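PDB 6KHR: formate-dependent phosphoribosylglycinamide formyltransferase, which belongs to the ATP-grasp superfamily and pairs a parallel-sheet region with antiparallel sheets in a two-chain assembly. Local coordinates for residues A[72-75]-A[79-82]; A[136-139]-A[143-146]; A[313-318]-A[324-329]. All blocks are in the same frame, centred on the assembly; numbering follows the deposited sequence.

The three contacts each join chain segments separated by only three to five residues, and they follow one another along the sequence without touching. Interaction 1 lies at the edge of the five-stranded parallel sheet near the start of the chain, just after strand 69-72. Interactions 2 and 3 both belong to the ATP-grasp domain, yet their centres are about 27 Å apart and their nearest atoms about 18 Å. Interaction 1 lies about 28 Å from interaction 3 and about 34 Å from interaction 2, centre to centre. Interaction 3 is the most central of the three, and its aromatic side chains reach helix 36-47, which belongs to the same parallel-sheet region as interaction 1. It also borders the second subunit through Glu327.

Interaction 1 of 3, residues A[72-75]-A[79-82]; sequences VVTM and EELT
Val73 and Thr74 meet Glu80 in a mostly buried contact of the beta-alpha connection, where the chain leaves the outermost strand 69-72 of the parallel sheet and enters helix 78-88. The carboxylate oxygen OE1 of Glu80 does the touching: it comes within 3.3 Å of Val73 CG1 and takes a weak hydrogen bond from the backbone, Thr74 N to Glu80 OE1 at 3.4 Å with an N-H...O angle of 138°. The Glu80 chain is bent at chi2 (-146°), and it runs at a slant to the side chains of Val73 and Thr74. This is the beta-alpha half of a beta-alpha-beta crossover in a Rossmann-like sheet of strand order 3-2-1-4-5, and the helix carries the chain across to strand 92-95. Asp77 sits beside the first turn of the helix, its OD1 receiving weak hydrogen bonds from Glu79 N and Glu80 N. On the inner side Leu81 holds CG opposite its backbone N (chi1 180°), and its CD2 methyl approaches Met75 O at 3.8 Å. The same leucine packs on Ala104 and Leu105 of helix 102-109, while Val73 and Met75 rest on Val55 of the neighbouring strand 51-56.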
loop_
_atom_site.group_PDB
_atom_site.type_symbol
_atom_site.label_atom_id
_atom_site.label_comp_id
_atom_site.label_asym_id
_atom_site.label_seq_id
_atom_site.Cartn_x
_atom_site.Cartn_y
_atom_site.Cartn_z
ATOM N N VAL A 72 23.771 -9.020 -3.102
ATOM C CA VAL A 72 23.898 -9.422 -4.495
ATOM C C VAL A 72 24.505 -10.814 -4.522
ATOM O O VAL A 72 25.620 -11.021 -4.031
ATOM C CB VAL A 72 24.770 -8.437 -5.282
ATOM C CG1 VAL A 72 25.156 -9.031 -6.618
ATOM C CG2 VAL A 72 24.033 -7.117 -5.464
ATOM N N VAL A 73 23.771 -11.778 -5.067
ATOM C CA VAL A 73 24.326 -13.100 -5.324
ATOM C C VAL A 73 23.625 -13.677 -6.534
ATOM O O VAL A 73 22.435 -13.443 -6.753
ATOM C CB VAL A 73 24.177 -14.072 -4.131
ATOM C CG1 VAL A 73 25.548 -14.433 -3.572
ATOM C CG2 VAL A 73 23.262 -13.495 -3.075
ATOM N N THR A 74 24.365 -14.446 -7.321
ATOM C CA THR A 74 23.727 -15.254 -8.350
ATOM C C THR A 74 22.895 -16.294 -7.623
ATOM O O THR A 74 23.412 -17.296 -7.135
ATOM C CB THR A 74 24.760 -15.893 -9.266
ATOM O OG1 THR A 74 25.695 -14.890 -9.685
ATOM C CG2 THR A 74 24.080 -16.489 -10.492
ATOM N N MET A 75 21.597 -16.035 -7.503
ATOM C CA MET A 75 20.744 -16.918 -6.717
ATOM C C MET A 75 20.586 -18.289 -7.361
ATOM O O MET A 75 20.290 -19.266 -6.660
ATOM C CB MET A 75 19.391 -16.247 -6.513
ATOM C CG MET A 75 19.533 -14.898 -5.845
ATOM S SD MET A 75 17.958 -14.096 -5.548
ATOM C CE MET A 75 17.416 -13.813 -7.236
ATOM N N GLU A 79 25.732 -23.281 -4.234
ATOM C CA GLU A 79 26.776 -22.983 -3.259
ATOM C C GLU A 79 26.710 -21.529 -2.818
ATOM O O GLU A 79 26.668 -21.236 -1.616
ATOM C CB GLU A 79 28.150 -23.290 -3.858
ATOM C CG GLU A 79 28.372 -24.741 -4.255
ATOM C CD GLU A 79 28.926 -25.585 -3.117
ATOM O OE1 GLU A 79 28.723 -25.199 -1.947
ATOM O OE2 GLU A 79 29.567 -26.626 -3.390
ATOM N N GLU A 80 26.700 -20.606 -3.786
ATOM C CA GLU A 80 26.752 -19.177 -3.481
ATOM C C GLU A 80 25.526 -18.723 -2.704
ATOM O O GLU A 80 25.636 -17.905 -1.783
ATOM C CB GLU A 80 26.883 -18.371 -4.773
ATOM C CG GLU A 80 28.273 -17.803 -5.010
ATOM C CD GLU A 80 28.252 -16.448 -5.709
ATOM O OE1 GLU A 80 27.150 -15.970 -6.069
ATOM O OE2 GLU A 80 29.340 -15.857 -5.891
ATOM N N LEU A 81 24.345 -19.225 -3.071
ATOM C CA LEU A 81 23.142 -18.879 -2.323
ATOM C C LEU A 81 23.198 -19.429 -0.906
ATOM O O LEU A 81 22.857 -18.732 0.054
ATOM C CB LEU A 81 21.900 -19.401 -3.047
ATOM C CG LEU A 81 20.577 -19.106 -2.346
ATOM C CD1 LEU A 81 20.354 -17.599 -2.281
ATOM C CD2 LEU A 81 19.416 -19.821 -3.036
ATOM N N THR A 82 23.649 -20.669 -0.752
ATOM C CA THR A 82 23.566 -21.316 0.553
ATOM C C THR A 82 24.514 -20.667 1.554
ATOM O O THR A 82 24.184 -20.547 2.740
ATOM C CB THR A 82 23.850 -22.812 0.409
ATOM O OG1 THR A 82 22.917 -23.386 -0.518
ATOM C CG2 THR A 82 23.703 -23.507 1.745
#

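Interaction 2 of 3, residues A[136-139]-A[143-146]; sequences RLAA and GLPT
Leu144 lies alongside Ala138, its CD2 methyl 3.8 Å from Ala138 CB, while Thr146 faces Ala139 from further along the same loop. The two leucine branches are not equivalent here: CD2 is the one that turns to the helix, covering both the alanine methyl and its CA, which CD2 approaches at 3.7 Å. With CG placed opposite the carbonyl carbon and beside the backbone N (chi1 -87°), the leucine side chain folds along the same flank on which its own N-H points. That N-H makes the polar link, Leu144 N to Ala138 O at 3.0 Å with an N-H...O angle of 150°, and the donor stands 24° off the plane of the carbonyl. A carbonyl near the end of the helix thereby gains a partner from the chain that follows it. A second, looser touch brings Thr146 OG1 to 3.9 Å from Ala139 CB. Beyond the pair, Leu144 continues onto Arg279 and Ile280 of helix 267-284, and Ala138 and Thr146 both reach Phe303 of strand 300-307. The arrangement is a helix C-terminal end, widened by a pi-type turn at 137-139, whose returning loop leads into strand 149-152 of the ATP-grasp domain.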
loop_
_atom_site.group_PDB
_atom_site.type_symbol
_atom_site.label_atom_id
_atom_site.label_comp_id
_atom_site.label_asym_id
_atom_site.label_seq_id
_atom_site.Cartn_x
_atom_site.Cartn_y
_atom_site.Cartn_z
ATOM N N ARG A 136 0.713 -33.019 -13.599
ATOM C CA ARG A 136 0.475 -34.397 -13.180
ATOM C C ARG A 136 0.046 -34.467 -11.721
ATOM O O ARG A 136 -0.747 -35.339 -11.356
ATOM C CB ARG A 136 1.725 -35.240 -13.416
ATOM N N LEU A 137 0.537 -33.553 -10.882
ATOM C CA LEU A 137 0.035 -33.477 -9.516
ATOM C C LEU A 137 -1.432 -33.048 -9.494
ATOM O O LEU A 137 -2.251 -33.589 -8.736
ATOM C CB LEU A 137 0.893 -32.506 -8.699
ATOM C CG LEU A 137 0.280 -32.160 -7.337
ATOM C CD1 LEU A 137 0.280 -33.406 -6.454
ATOM C CD2 LEU A 137 0.976 -30.993 -6.643
ATOM N N ALA A 138 -1.791 -32.077 -10.321
ATOM C CA ALA A 138 -3.148 -31.547 -10.272
ATOM C C ALA A 138 -4.148 -32.548 -10.830
ATOM O O ALA A 138 -5.169 -32.850 -10.196
ATOM C CB ALA A 138 -3.217 -30.230 -11.041
ATOM N N ALA A 139 -3.863 -33.076 -12.015
ATOM C CA ALA A 139 -4.800 -33.928 -12.728
ATOM C C ALA A 139 -4.768 -35.380 -12.275
ATOM O O ALA A 139 -5.806 -36.044 -12.294
ATOM C CB ALA A 139 -4.527 -33.850 -14.232
ATOM N N GLY A 143 -7.727 -35.036 -8.071
ATOM C CA GLY A 143 -8.548 -35.352 -9.223
ATOM C C GLY A 143 -9.017 -34.120 -9.956
ATOM O O GLY A 143 -10.163 -34.058 -10.407
ATOM N N LEU A 144 -8.125 -33.138 -10.089
ATOM C CA LEU A 144 -8.547 -31.802 -10.481
ATOM C C LEU A 144 -8.874 -31.769 -11.973
ATOM O O LEU A 144 -8.196 -32.423 -12.779
ATOM C CB LEU A 144 -7.460 -30.773 -10.143
ATOM C CG LEU A 144 -7.377 -30.109 -8.758
ATOM C CD1 LEU A 144 -8.110 -30.886 -7.673
ATOM C CD2 LEU A 144 -5.916 -29.886 -8.364
ATOM N N PRO A 145 -9.900 -31.009 -12.368
ATOM C CA PRO A 145 -10.290 -30.957 -13.781
ATOM C C PRO A 145 -9.423 -29.959 -14.538
ATOM O O PRO A 145 -9.239 -28.819 -14.109
ATOM C CB PRO A 145 -11.748 -30.482 -13.725
ATOM C CG PRO A 145 -11.774 -29.566 -12.514
ATOM C CD PRO A 145 -10.740 -30.121 -11.534
ATOM N N THR A 146 -8.846 -30.436 -15.605
ATOM C CA THR A 146 -8.036 -29.583 -16.483
ATOM C C THR A 146 -8.491 -29.794 -17.915
ATOM O O THR A 146 -9.390 -30.564 -18.155
ATOM C CB THR A 146 -6.570 -29.991 -16.445
ATOM O OG1 THR A 146 -6.529 -31.402 -16.518
ATOM C CG2 THR A 146 -5.895 -29.640 -15.152
#

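Interaction 3 of 3, residues A[313-318]-A[324-329]; sequences SAWVTV and SVFELQ
Phe326 points an edge at one face of Trp315, a T-shaped (edge-to-face) pair with the phenyl ring and the six-membered ring of the indole 5.1 Å apart between centroids and their planes at 70°. The pair lies at the N-terminus of helix 325-334, whose first turn is closed by a capping box between Ser324 and Glu327. The closest approach is Phe326 CE2 to Trp315 CZ3 at 3.7 Å, and Phe326 CZ stands over the indole nearer its rim. One face of the phenyl ring has the CG1 methyl of Val325 over its centre, and Gln329 OE1 lies at the ring edge, in its plane. Val318 adds a methyl that meets the ring obliquely, with CG2 3.8 Å from Phe326 CE2. The aromatic pair also rests on helix 36-47, where both rings reach Glu40 and Phe326 reaches Pro37.

Next to the aromatic pair, Ala314 CB packs on Val325 CG1 at 3.6 Å. Thr317 supplies the polar tie: its OG1 accepts the N-H of Val325, N to OG1 3.0 Å, with a nearly straight N-H...O angle of 159°. A chi1 of 58° tucks OG1 between the backbone N and the carbonyl carbon, where it meets Val325 N, while Ala314 O accepts from Thr317 N. The carboxylate of Glu327 is shared as well, because OE2 forms a salt bridge with Arg319 of the second subunit. In the box itself, Glu327 N donates to Ser324 OG at 3.3 Å, and Ser324 N donates at 2.9 Å to the anti lone pair of Glu327 OE1.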
loop_
_atom_site.group_PDB
_atom_site.type_symbol
_atom_site.label_atom_id
_atom_site.label_comp_id
_atom_site.label_asym_id
_atom_site.label_seq_id
_atom_site.Cartn_x
_atom_site.Cartn_y
_atom_site.Cartn_z
ATOM N N SER A 313 -1.880 -10.111 -11.927
ATOM C CA SER A 313 -3.296 -9.771 -11.792
ATOM C C SER A 313 -3.668 -9.336 -10.377
ATOM O O SER A 313 -4.668 -8.628 -10.209
ATOM C CB SER A 313 -4.185 -10.938 -12.204
ATOM O OG SER A 313 -4.052 -12.006 -11.297
ATOM N N ALA A 314 -2.880 -9.727 -9.370
ATOM C CA ALA A 314 -3.164 -9.360 -7.985
ATOM C C ALA A 314 -3.062 -7.852 -7.731
ATOM O O ALA A 314 -3.580 -7.385 -6.710
ATOM C CB ALA A 314 -2.211 -10.108 -7.048
ATOM N N TRP A 315 -2.408 -7.090 -8.628
ATOM C CA TRP A 315 -2.186 -5.659 -8.410
ATOM C C TRP A 315 -3.467 -4.894 -8.105
ATOM O O TRP A 315 -3.425 -3.877 -7.405
ATOM C CB TRP A 315 -1.524 -5.023 -9.636
ATOM C CG TRP A 315 -0.051 -5.102 -9.603
ATOM C CD1 TRP A 315 0.739 -5.914 -10.354
ATOM C CD2 TRP A 315 0.828 -4.346 -8.757
ATOM N NE1 TRP A 315 2.053 -5.706 -10.036
ATOM C CE2 TRP A 315 2.138 -4.756 -9.056
ATOM C CE3 TRP A 315 0.632 -3.352 -7.793
ATOM C CZ2 TRP A 315 3.247 -4.216 -8.421
ATOM C CZ3 TRP A 315 1.735 -2.805 -7.173
ATOM C CH2 TRP A 315 3.030 -3.239 -7.491
ATOM N N VAL A 316 -4.609 -5.345 -8.631
ATOM C CA VAL A 316 -5.867 -4.654 -8.339
ATOM C C VAL A 316 -6.113 -4.581 -6.840
ATOM O O VAL A 316 -6.720 -3.616 -6.356
ATOM C CB VAL A 316 -7.047 -5.339 -9.073
ATOM C CG1 VAL A 316 -7.213 -6.786 -8.623
ATOM C CG2 VAL A 316 -8.331 -4.601 -8.837
ATOM N N THR A 317 -5.621 -5.571 -6.076
ATOM C CA THR A 317 -5.923 -5.642 -4.648
ATOM C C THR A 317 -5.356 -4.453 -3.882
ATOM O O THR A 317 -5.927 -4.084 -2.845
ATOM C CB THR A 317 -5.429 -6.968 -4.026
ATOM O OG1 THR A 317 -4.016 -7.124 -4.216
ATOM C CG2 THR A 317 -6.172 -8.173 -4.630
ATOM N N VAL A 318 -4.304 -3.804 -4.411
ATOM C CA VAL A 318 -3.705 -2.650 -3.734
ATOM C C VAL A 318 -4.769 -1.614 -3.401
ATOM O O VAL A 318 -4.668 -0.914 -2.386
ATOM C CB VAL A 318 -2.556 -2.054 -4.590
ATOM C CG1 VAL A 318 -2.128 -0.709 -4.067
ATOM C CG2 VAL A 318 -1.355 -2.998 -4.619
ATOM N N SER A 324 -3.975 -5.637 0.835
ATOM C CA SER A 324 -3.514 -5.993 -0.495
ATOM C C SER A 324 -2.795 -7.339 -0.461
ATOM O O SER A 324 -2.404 -7.841 0.601
ATOM C CB SER A 324 -2.578 -4.920 -1.051
ATOM O OG SER A 324 -1.376 -4.865 -0.303
ATOM N N VAL A 325 -2.613 -7.915 -1.653
ATOM C CA VAL A 325 -1.957 -9.215 -1.741
ATOM C C VAL A 325 -0.601 -9.167 -1.058
ATOM O O VAL A 325 -0.138 -10.178 -0.521
ATOM C CB VAL A 325 -1.844 -9.663 -3.214
ATOM C CG1 VAL A 325 -0.969 -8.689 -4.012
ATOM C CG2 VAL A 325 -1.330 -11.101 -3.308
ATOM N N PHE A 326 0.031 -7.984 -1.031
ATOM C CA PHE A 326 1.311 -7.785 -0.360
ATOM C C PHE A 326 1.165 -7.687 1.156
ATOM O O PHE A 326 2.008 -8.205 1.897
ATOM C CB PHE A 326 1.977 -6.524 -0.890
ATOM C CG PHE A 326 2.059 -6.476 -2.364
ATOM C CD1 PHE A 326 2.667 -7.506 -3.060
ATOM C CD2 PHE A 326 1.532 -5.406 -3.063
ATOM C CE1 PHE A 326 2.746 -7.470 -4.431
ATOM C CE2 PHE A 326 1.610 -5.358 -4.446
ATOM C CZ PHE A 326 2.212 -6.389 -5.128
ATOM N N GLU A 327 0.128 -7.002 1.640
ATOM C CA GLU A 327 -0.110 -7.017 3.077
ATOM C C GLU A 327 -0.506 -8.415 3.533
ATOM O O GLU A 327 -0.076 -8.874 4.595
ATOM C CB GLU A 327 -1.166 -5.966 3.445
ATOM C CG GLU A 327 -0.746 -4.535 3.020
ATOM C CD GLU A 327 -1.828 -3.442 3.174
ATOM O OE1 GLU A 327 -2.997 -3.633 2.743
ATOM O OE2 GLU A 327 -1.486 -2.359 3.706
ATOM N N LEU A 328 -1.268 -9.144 2.714
ATOM C CA LEU A 328 -1.584 -10.519 3.096
ATOM C C LEU A 328 -0.324 -11.386 3.155
ATOM O O LEU A 328 -0.141 -12.166 4.104
ATOM C CB LEU A 328 -2.616 -11.115 2.140
ATOM C CG LEU A 328 -4.004 -10.473 2.072
ATOM C CD1 LEU A 328 -4.762 -11.027 0.864
ATOM C CD2 LEU A 328 -4.807 -10.691 3.369
ATOM N N GLN A 329 0.569 -11.260 2.173
ATOM C CA GLN A 329 1.747 -12.111 2.234
ATOM C C GLN A 329 2.743 -11.647 3.289
ATOM O O GLN A 329 3.485 -12.475 3.824
ATOM C CB GLN A 329 2.409 -12.242 0.865
ATOM C CG GLN A 329 2.700 -10.962 0.176
ATOM C CD GLN A 329 3.244 -11.179 -1.219
ATOM O OE1 GLN A 329 3.658 -10.228 -1.889
ATOM N NE2 GLN A 329 3.250 -12.433 -1.665
#